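Side-chain contacts in pyruvate synthase subunit porC (Thermotoga maritima MSB8, PDB 2RAA), which forms the gamma chain of a heterotetrameric pyruvate synthase, which converts pyruvate and CoA to acetyl-CoA and carbon dioxide while reducing ferredoxin: residues Ala40-Glu45 against Leu166-Lys171; Lys33-Met38 against Pro152-Leu157; Ala140-Lys145 against Leu193-Glu198. All coordinates share one frame; numbering follows the deposited sequence.

Contact 1. Residues Ala40-Glu45 against Leu166-Lys171; sequences AEAALE and LEAIEK
Ala42 and Ala168 bring two helices of the alpha/beta fold almost backbone to backbone. Helix 32-45 lies against the mixed sheet, Ala40 and Ala43 touching Ala52 and Val50 of the edge strand 50-55, and helix 166-176 packs on it. The small alanine side chains are consistent with so close an approach: the CA atoms of Ala42 and Ala168 are only 5.3 Å apart, and Ala42 CB meets Ala168 CB at 4.1 Å. The same Ala42 methyl also faces the backbone, with Ala168 O 4.0 Å from Ala42 CB. Its closest approach across the contact is to the CG1 methylene of Ile169, the next residue, at 3.9 Å from Ala42 CB. Ile169 reaches it although its CB points away from helix 32-45, because CG1 stands anti to the carbonyl carbon (chi1 -66°) and swings back beside the backbone N. The rest of Ile169 turns to the core, where Leu154, Val158, Val164 and Leu193 touch it.

At the solvent-facing border the link becomes polar. Glu45, nearly one helical turn beyond Ala42, joins helix 166-176 through a single water. Arg172 braces its carboxylate from the second shell, its NE forming a salt bridge with Glu45 OE2 and its NH1 another with Glu41 OE1. While OE2 is held by Arg172, OE1 takes the water, which donates one hydrogen to Glu45 OE1 at 2.5 Å and the other to Ala168 O at 2.6 Å.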
loop_
_atom_site.group_PDB
_atom_site.type_symbol
_atom_site.label_atom_id
_atom_site.label_comp_id
_atom_site.label_asym_id
_atom_site.label_seq_id
_atom_site.Cartn_x
_atom_site.Cartn_y
_atom_site.Cartn_z
ATOM N N ALA A 40 -9.769 -1.512 -3.200
ATOM C CA ALA A 40 -11.164 -1.083 -3.313
ATOM C C ALA A 40 -11.999 -2.228 -3.899
ATOM O O ALA A 40 -13.019 -2.641 -3.335
ATOM C CB ALA A 40 -11.274 0.218 -4.192
ATOM N N GLU A 41 -11.554 -2.755 -5.022
ATOM C CA GLU A 41 -12.283 -3.893 -5.642
ATOM C C GLU A 41 -12.476 -5.056 -4.693
ATOM O O GLU A 41 -13.550 -5.643 -4.657
ATOM C CB GLU A 41 -11.638 -4.303 -6.962
ATOM C CG GLU A 41 -12.212 -3.498 -8.102
ATOM C CD GLU A 41 -11.348 -3.433 -9.335
ATOM O OE1 GLU A 41 -10.342 -4.187 -9.431
ATOM O OE2 GLU A 41 -11.696 -2.595 -10.210
ATOM N N ALA A 42 -11.480 -5.348 -3.869
ATOM C CA ALA A 42 -11.586 -6.423 -2.862
ATOM C C ALA A 42 -12.662 -6.153 -1.841
ATOM O O ALA A 42 -13.425 -7.052 -1.466
ATOM C CB ALA A 42 -10.291 -6.553 -2.146
ATOM N N ALA A 43 -12.696 -4.921 -1.328
ATOM C CA ALA A 43 -13.699 -4.543 -0.303
ATOM C C ALA A 43 -15.115 -4.508 -0.900
ATOM O O ALA A 43 -16.104 -4.783 -0.208
ATOM C CB ALA A 43 -13.328 -3.193 0.328
ATOM N N LEU A 44 -15.192 -4.169 -2.190
ATOM C CA LEU A 44 -16.480 -4.114 -2.920
ATOM C C LEU A 44 -17.138 -5.496 -2.960
ATOM O O LEU A 44 -18.328 -5.648 -2.658
ATOM C CB LEU A 44 -16.254 -3.617 -4.342
ATOM C CG LEU A 44 -17.485 -3.311 -5.198
ATOM C CD1 LEU A 44 -18.386 -2.232 -4.576
ATOM C CD2 LEU A 44 -17.022 -2.894 -6.586
ATOM N N GLU A 45 -16.338 -6.500 -3.302
ATOM C CA GLU A 45 -16.816 -7.886 -3.338
ATOM C C GLU A 45 -17.178 -8.405 -1.947
ATOM O O GLU A 45 -18.016 -9.269 -1.808
ATOM C CB GLU A 45 -15.815 -8.767 -4.056
ATOM C CG GLU A 45 -15.666 -8.332 -5.530
ATOM C CD GLU A 45 -14.477 -8.941 -6.260
ATOM O OE1 GLU A 45 -13.739 -9.789 -5.692
ATOM O OE2 GLU A 45 -14.279 -8.563 -7.434
ATOM N N LEU A 166 -6.852 -11.445 3.282
ATOM C CA LEU A 166 -5.882 -11.594 2.191
ATOM C C LEU A 166 -6.502 -12.374 0.995
ATOM O O LEU A 166 -6.292 -12.051 -0.181
ATOM C CB LEU A 166 -4.592 -12.244 2.725
ATOM C CG LEU A 166 -3.305 -12.044 1.902
ATOM C CD1 LEU A 166 -2.868 -10.606 1.824
ATOM C CD2 LEU A 166 -2.219 -12.831 2.526
ATOM N N GLU A 167 -7.331 -13.353 1.306
ATOM C CA GLU A 167 -8.024 -14.156 0.290
ATOM C C GLU A 167 -8.812 -13.245 -0.688
ATOM O O GLU A 167 -8.894 -13.531 -1.883
ATOM C CB GLU A 167 -8.972 -15.173 0.978
ATOM C CG GLU A 167 -8.524 -15.591 2.391
ATOM N N ALA A 168 -9.389 -12.159 -0.189
ATOM C CA ALA A 168 -10.144 -11.229 -1.049
ATOM C C ALA A 168 -9.269 -10.587 -2.148
ATOM O O ALA A 168 -9.732 -10.335 -3.253
ATOM C CB ALA A 168 -10.799 -10.147 -0.212
ATOM N N ILE A 169 -8.020 -10.312 -1.822
ATOM C CA ILE A 169 -7.099 -9.714 -2.780
ATOM C C ILE A 169 -6.588 -10.775 -3.700
ATOM O O ILE A 169 -6.430 -10.536 -4.874
ATOM C CB ILE A 169 -5.977 -8.927 -2.096
ATOM C CG1 ILE A 169 -6.612 -7.724 -1.402
ATOM C CG2 ILE A 169 -4.894 -8.429 -3.142
ATOM C CD1 ILE A 169 -5.686 -6.987 -0.574
ATOM N N GLU A 170 -6.404 -11.978 -3.178
ATOM C CA GLU A 170 -6.028 -13.076 -4.007
ATOM C C GLU A 170 -7.107 -13.369 -5.030
ATOM O O GLU A 170 -6.796 -13.562 -6.204
ATOM C CB GLU A 170 -5.728 -14.289 -3.150
ATOM C CG GLU A 170 -4.470 -14.104 -2.300
ATOM C CD GLU A 170 -4.160 -15.309 -1.414
ATOM O OE1 GLU A 170 -4.838 -16.357 -1.565
ATOM O OE2 GLU A 170 -3.233 -15.201 -0.572
ATOM N N LYS A 171 -8.370 -13.393 -4.607
ATOM C CA LYS A 171 -9.503 -13.614 -5.539
ATOM C C LYS A 171 -9.439 -12.570 -6.661
ATOM O O LYS A 171 -9.585 -12.885 -7.844
ATOM C CB LYS A 171 -10.880 -13.590 -4.822
ATOM C CG LYS A 171 -11.283 -14.931 -4.125
HETATM O O HOH W 1 -12.331 -10.266 -3.662
#

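Contact 2. Residues Lys33-Met38 against Pro152-Leu157; sequences KSASQM and PMLGAL. With SO4 (sulfate ion), chain B.
Met38, a selenomethionine, sets its CG anti to the backbone N (chi1 -155°) and runs straight on to the selenium, so that these first two torsions carry SE to Leu154; a bend at the last torsion (chi3 -30°) then brings the terminal methyl alongside. Leu154 answers with a first torsion far from a staggered position (chi1 -106°), reaching across from helix 150-161 to helix 32-45. The two side chains cross obliquely, and one methyl of the leucine does the touching: Leu154 CD1 is 3.8 Å from Met38 SE and 4.0 Å from Met38 CE. Leu154 CG lies 4.2 Å from Ala35 CB, while Leu154 CD1 comes within 3.9 Å of Ala35 O. The fork of the leucine thus straddles the carbonyl of Ala35, with selenomethionine on one branch.

A buried meeting of apolar side chains results, in which one leucine fills the space between two residues a turn apart on the facing helix and also lies against the Ala35 carbonyl oxygen. Cutting Leu154 back to alanine is likely to open a gap there, leaving the selenomethionine end and the Ala35 methyl without their shared neighbour. On the sheet side of the helices Trp24 of strand 19-27 touches Ala35 and Leu157, and Met153 and Leu157 rest on Leu111 of strand 109-113.

At the N-terminal end of helix 32-45 a sulfate, probably picked up from the crystallisation solution, receives two weak bonds from Lys33 N, to its O1 and O3 at 3.4 Å each. Gly29 N, Gly31 N and Tyr56 OH also bind it, and Ser34 OG is bonded to Gly31 O. Strand, glycine-rich turn and helix around a bound anion recall the phosphate-binding loops of Rossmann-like alpha/beta folds.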
loop_
_atom_site.group_PDB
_atom_site.type_symbol
_atom_site.label_atom_id
_atom_site.label_comp_id
_atom_site.label_asym_id
_atom_site.label_seq_id
_atom_site.Cartn_x
_atom_site.Cartn_y
_atom_site.Cartn_z
ATOM N N LYS A 33 -1.957 3.561 -8.170
ATOM C CA LYS A 33 -3.359 3.642 -8.603
ATOM C C LYS A 33 -3.962 2.240 -8.718
ATOM O O LYS A 33 -5.053 1.972 -8.196
ATOM C CB LYS A 33 -3.496 4.439 -9.915
ATOM C CG LYS A 33 -4.904 4.390 -10.612
ATOM C CD LYS A 33 -4.928 5.063 -12.014
ATOM N N SER A 34 -3.254 1.322 -9.361
ATOM C CA SER A 34 -3.772 -0.041 -9.493
ATOM C C SER A 34 -3.935 -0.748 -8.158
ATOM O O SER A 34 -4.910 -1.473 -7.965
ATOM C CB SER A 34 -2.875 -0.877 -10.418
ATOM O OG SER A 34 -1.516 -0.681 -10.085
ATOM N N ALA A 35 -2.996 -0.536 -7.230
ATOM C CA ALA A 35 -3.030 -1.207 -5.929
ATOM C C ALA A 35 -4.226 -0.705 -5.132
ATOM O O ALA A 35 -4.958 -1.482 -4.499
ATOM C CB ALA A 35 -1.723 -0.959 -5.178
ATOM N N SER A 36 -4.390 0.611 -5.170
ATOM C CA SER A 36 -5.522 1.303 -4.634
ATOM C C SER A 36 -6.825 0.729 -5.223
ATOM O O SER A 36 -7.745 0.362 -4.482
ATOM C CB SER A 36 -5.371 2.772 -4.965
ATOM O OG SER A 36 -6.500 3.477 -4.552
ATOM N N GLN A 37 -6.895 0.608 -6.548
ATOM C CA GLN A 37 -8.089 0.052 -7.177
ATOM C C GLN A 37 -8.393 -1.319 -6.661
ATOM O O GLN A 37 -9.523 -1.607 -6.285
ATOM C CB GLN A 37 -7.955 -0.013 -8.698
ATOM C CG GLN A 37 -8.255 1.323 -9.394
ATOM C CD GLN A 37 -9.749 1.616 -9.419
ATOM O OE1 GLN A 37 -10.529 0.893 -10.080
ATOM N NE2 GLN A 37 -10.165 2.667 -8.689
HETATM N N MSE A 38 -7.367 -2.153 -6.612
HETATM C CA MSE A 38 -7.494 -3.564 -6.247
HETATM C C MSE A 38 -7.997 -3.766 -4.832
HETATM O O MSE A 38 -8.795 -4.662 -4.537
HETATM C CB MSE A 38 -6.117 -4.221 -6.406
HETATM C CG MSE A 38 -6.170 -5.699 -6.662
HETATM SE SE MSE A 38 -4.412 -6.502 -6.845
HETATM C CE MSE A 38 -3.292 -5.060 -7.604
ATOM N N PRO A 152 3.323 -6.568 -3.153
ATOM C CA PRO A 152 3.751 -6.794 -1.774
ATOM C C PRO A 152 3.327 -5.682 -0.819
ATOM O O PRO A 152 3.058 -5.944 0.359
ATOM C CB PRO A 152 5.276 -6.870 -1.892
ATOM C CG PRO A 152 5.533 -7.290 -3.316
ATOM C CD PRO A 152 4.470 -6.526 -4.084
HETATM N N MSE A 153 3.262 -4.439 -1.281
HETATM C CA MSE A 153 2.801 -3.356 -0.397
HETATM C C MSE A 153 1.330 -3.579 -0.017
HETATM O O MSE A 153 0.909 -3.351 1.130
HETATM C CB MSE A 153 3.020 -1.994 -1.021
HETATM C CG MSE A 153 4.478 -1.603 -1.114
HETATM SE SE MSE A 153 5.374 -1.424 0.573
HETATM C CE MSE A 153 4.769 0.422 1.040
ATOM N N LEU A 154 0.540 -4.050 -0.969
ATOM C CA LEU A 154 -0.829 -4.423 -0.623
ATOM C C LEU A 154 -0.875 -5.480 0.438
ATOM O O LEU A 154 -1.675 -5.407 1.356
ATOM C CB LEU A 154 -1.553 -4.973 -1.842
ATOM C CG LEU A 154 -2.579 -4.079 -2.463
ATOM C CD1 LEU A 154 -3.104 -4.831 -3.638
ATOM C CD2 LEU A 154 -3.643 -3.843 -1.411
ATOM N N GLY A 155 -0.089 -6.529 0.277
ATOM C CA GLY A 155 -0.068 -7.597 1.272
ATOM C C GLY A 155 0.372 -7.100 2.632
ATOM O O GLY A 155 -0.234 -7.403 3.664
ATOM N N ALA A 156 1.440 -6.336 2.655
ATOM C CA ALA A 156 1.862 -5.618 3.876
ATOM C C ALA A 156 0.725 -4.832 4.488
ATOM O O ALA A 156 0.509 -4.882 5.681
ATOM C CB ALA A 156 3.007 -4.705 3.601
ATOM N N LEU A 157 -0.008 -4.105 3.658
ATOM C CA LEU A 157 -1.140 -3.292 4.127
ATOM C C LEU A 157 -2.216 -4.095 4.818
ATOM O O LEU A 157 -2.759 -3.688 5.860
ATOM C CB LEU A 157 -1.779 -2.597 2.932
ATOM C CG LEU A 157 -2.839 -1.525 3.203
ATOM C CD1 LEU A 157 -2.353 -0.404 4.152
ATOM C CD2 LEU A 157 -3.237 -1.022 1.860
HETATM S S SO4 B . 0.372 4.478 -11.215
HETATM O O1 SO4 B . 0.536 5.032 -9.885
HETATM O O2 SO4 B . 1.681 3.945 -11.597
HETATM O O3 SO4 B . -0.534 3.325 -11.220
HETATM O O4 SO4 B . -0.110 5.574 -12.041
#

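Contact 3. Residues Ala140-Lys145 against Leu193-Glu198; sequences ALQEIK and LRRGYE
Arg195 meets Gln142 and Glu143 with the edge of its guanidinium group. Both terminal nitrogens converge on the amide oxygen: Arg195 NH2 donates to Gln142 OE1 over 3.3 Å at an N-H...O angle of 150°, and NH1 adds a weak bond to the same oxygen. The NH2 donor sits well above the carbonyl plane of Gln142, although the oxygen itself lies almost in the guanidinium plane. Arg195 NH1 also forms a long, weak salt bridge with Glu143 OE2 at 3.4 Å, and Glu143 OE2 is equally close, 3.4 Å, to Arg195 CD. Both flat groups stand nearly upright to the guanidinium, the amide by 79° and the carboxylate by 86°. Glu143 reaches the arginine because its chain folds at chi2, so that OE2 comes beside Arg195 NH1.

Stronger partners lie just along helix 183-199. Glu143 OE1 is in a salt bridge with Arg191, and Arg195 NH2 with Glu199, which makes a charge network of Arg191, Glu143, Arg195 and Glu199. Next to these charges, Glu143 and Ile144 pack on Ala192, where helix 136-143 gives out and the chain turns at Lys145 with positive phi. The bonds of Arg195 to Gln142 and Glu143 are long, and are probably modest in strength; the carboxylate of Glu143, shared between Arg191 and Arg195, is likely to be kept ionised by two positive neighbours.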
loop_
_atom_site.group_PDB
_atom_site.type_symbol
_atom_site.label_atom_id
_atom_site.label_comp_id
_atom_site.label_asym_id
_atom_site.label_seq_id
_atom_site.Cartn_x
_atom_site.Cartn_y
_atom_site.Cartn_z
ATOM N N ALA A 140 9.135 -8.481 -5.091
ATOM C CA ALA A 140 8.607 -8.515 -6.454
ATOM C C ALA A 140 9.652 -8.963 -7.463
ATOM O O ALA A 140 9.339 -9.709 -8.408
ATOM C CB ALA A 140 8.075 -7.127 -6.829
ATOM N N LEU A 141 10.899 -8.525 -7.309
ATOM C CA LEU A 141 11.904 -8.977 -8.275
ATOM C C LEU A 141 12.046 -10.483 -8.191
ATOM O O LEU A 141 12.269 -11.144 -9.197
ATOM C CB LEU A 141 13.257 -8.314 -8.066
ATOM C CG LEU A 141 13.395 -6.867 -8.529
ATOM C CD1 LEU A 141 14.546 -6.275 -7.747
ATOM C CD2 LEU A 141 13.604 -6.749 -10.062
ATOM N N GLN A 142 11.904 -11.015 -6.977
ATOM C CA GLN A 142 12.025 -12.444 -6.756
ATOM C C GLN A 142 10.831 -13.219 -7.297
ATOM O O GLN A 142 10.976 -14.275 -7.927
ATOM C CB GLN A 142 12.181 -12.736 -5.257
ATOM C CG GLN A 142 13.491 -12.292 -4.645
ATOM C CD GLN A 142 13.865 -13.077 -3.392
ATOM O OE1 GLN A 142 13.884 -12.526 -2.283
ATOM N NE2 GLN A 142 14.148 -14.371 -3.563
ATOM N N GLU A 143 9.644 -12.694 -7.040
ATOM C CA GLU A 143 8.446 -13.447 -7.315
ATOM C C GLU A 143 7.862 -13.208 -8.691
ATOM O O GLU A 143 7.526 -14.186 -9.397
ATOM C CB GLU A 143 7.390 -13.170 -6.232
ATOM C CG GLU A 143 7.771 -13.667 -4.842
ATOM C CD GLU A 143 8.087 -15.177 -4.777
ATOM O OE1 GLU A 143 7.620 -15.991 -5.615
ATOM O OE2 GLU A 143 8.803 -15.545 -3.834
ATOM N N ILE A 144 7.701 -11.931 -9.062
ATOM C CA ILE A 144 7.106 -11.597 -10.360
ATOM C C ILE A 144 8.177 -11.159 -11.388
ATOM O O ILE A 144 7.846 -10.860 -12.527
ATOM C CB ILE A 144 5.956 -10.595 -10.278
ATOM C CG1 ILE A 144 6.456 -9.194 -9.872
ATOM C CG2 ILE A 144 4.845 -11.162 -9.327
ATOM C CD1 ILE A 144 5.433 -8.025 -10.041
ATOM N N LYS A 145 9.433 -11.122 -10.968
ATOM C CA LYS A 145 10.514 -10.719 -11.838
ATOM C C LYS A 145 10.430 -9.291 -12.332
ATOM O O LYS A 145 10.887 -8.997 -13.413
ATOM C CB LYS A 145 10.595 -11.695 -13.014
ATOM C CG LYS A 145 10.884 -13.134 -12.556
ATOM C CD LYS A 145 10.870 -14.076 -13.753
ATOM C CE LYS A 145 11.071 -15.547 -13.388
ATOM N NZ LYS A 145 11.255 -16.349 -14.648
ATOM N N LEU A 193 2.073 -11.137 -3.043
ATOM C CA LEU A 193 1.164 -10.563 -2.053
ATOM C C LEU A 193 1.419 -11.204 -0.681
ATOM O O LEU A 193 1.645 -10.503 0.282
ATOM C CB LEU A 193 -0.293 -10.696 -2.490
ATOM C CG LEU A 193 -1.343 -10.199 -1.482
ATOM C CD1 LEU A 193 -1.576 -8.654 -1.523
ATOM C CD2 LEU A 193 -2.610 -10.941 -1.744
ATOM N N ARG A 194 1.442 -12.536 -0.636
ATOM C CA ARG A 194 1.688 -13.277 0.583
ATOM C C ARG A 194 3.007 -12.911 1.254
ATOM O O ARG A 194 3.027 -12.719 2.462
ATOM C CB ARG A 194 1.677 -14.775 0.308
ATOM C CG ARG A 194 0.315 -15.346 -0.101
ATOM C CD ARG A 194 0.330 -16.877 -0.023
ATOM N NE ARG A 194 -0.478 -17.532 -1.063
ATOM C CZ ARG A 194 0.000 -18.230 -2.105
ATOM N NH1 ARG A 194 1.313 -18.407 -2.297
ATOM N NH2 ARG A 194 -0.853 -18.781 -2.970
ATOM N N ARG A 195 4.104 -12.847 0.487
ATOM C CA ARG A 195 5.378 -12.493 1.060
ATOM C C ARG A 195 5.430 -11.063 1.617
ATOM O O ARG A 195 6.169 -10.813 2.576
ATOM C CB ARG A 195 6.552 -12.768 0.084
ATOM C CG ARG A 195 7.048 -14.255 0.107
ATOM C CD ARG A 195 8.397 -14.402 -0.615
ATOM N NE ARG A 195 9.482 -13.616 0.016
ATOM C CZ ARG A 195 10.617 -13.253 -0.595
ATOM N NH1 ARG A 195 10.801 -13.576 -1.865
ATOM N NH2 ARG A 195 11.550 -12.523 0.041
ATOM N N GLY A 196 4.703 -10.098 1.039
ATOM C CA GLY A 196 4.629 -8.762 1.673
ATOM C C GLY A 196 3.809 -8.880 2.978
ATOM O O GLY A 196 4.088 -8.220 3.982
ATOM N N TYR A 197 2.787 -9.712 2.954
ATOM C CA TYR A 197 1.943 -9.946 4.147
ATOM C C TYR A 197 2.799 -10.499 5.269
ATOM O O TYR A 197 2.849 -9.913 6.341
ATOM C CB TYR A 197 0.820 -10.914 3.826
ATOM C CG TYR A 197 -0.091 -11.267 4.983
ATOM C CD1 TYR A 197 0.230 -12.301 5.834
ATOM C CD2 TYR A 197 -1.283 -10.595 5.190
ATOM C CE1 TYR A 197 -0.599 -12.670 6.883
ATOM C CE2 TYR A 197 -2.130 -10.943 6.243
ATOM C CZ TYR A 197 -1.773 -11.989 7.099
ATOM O OH TYR A 197 -2.588 -12.382 8.173
ATOM N N GLU A 198 3.534 -11.575 4.979
ATOM C CA GLU A 198 4.425 -12.240 5.945
ATOM C C GLU A 198 5.602 -11.434 6.451
ATOM O O GLU A 198 5.911 -11.472 7.637
ATOM C CB GLU A 198 4.989 -13.502 5.309
ATOM C CG GLU A 198 3.963 -14.606 5.185
ATOM C CD GLU A 198 4.296 -15.649 4.142
ATOM O OE1 GLU A 198 5.443 -15.683 3.589
ATOM O OE2 GLU A 198 3.363 -16.442 3.879
#

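How the contacts relate
From the N terminus, helix 32-45 supplies first Lys33-Met38 and then Ala40-Glu45. Contact 2 closes a loop of 113 residues by bringing Pro152-Leu157 back to that helix. Contact 1 crosses it, starting inside that loop and ending beyond it at Leu166-Lys171, 120 residues on. Contact 3 starts within both loops, at Ala140-Lys145, and ends beyond them at Leu193-Glu198, so it crosses both. The helices meet in the middle: Ile169 CD1 touches Leu154 CD2 at 3.8 Å, while Leu193 packs against Leu154, Leu166 and Ile169. Contacts 1 and 2 join helix 32-45 to helices 166-176 and 150-161, with helix 136-143 held to helix 183-199 at the margin.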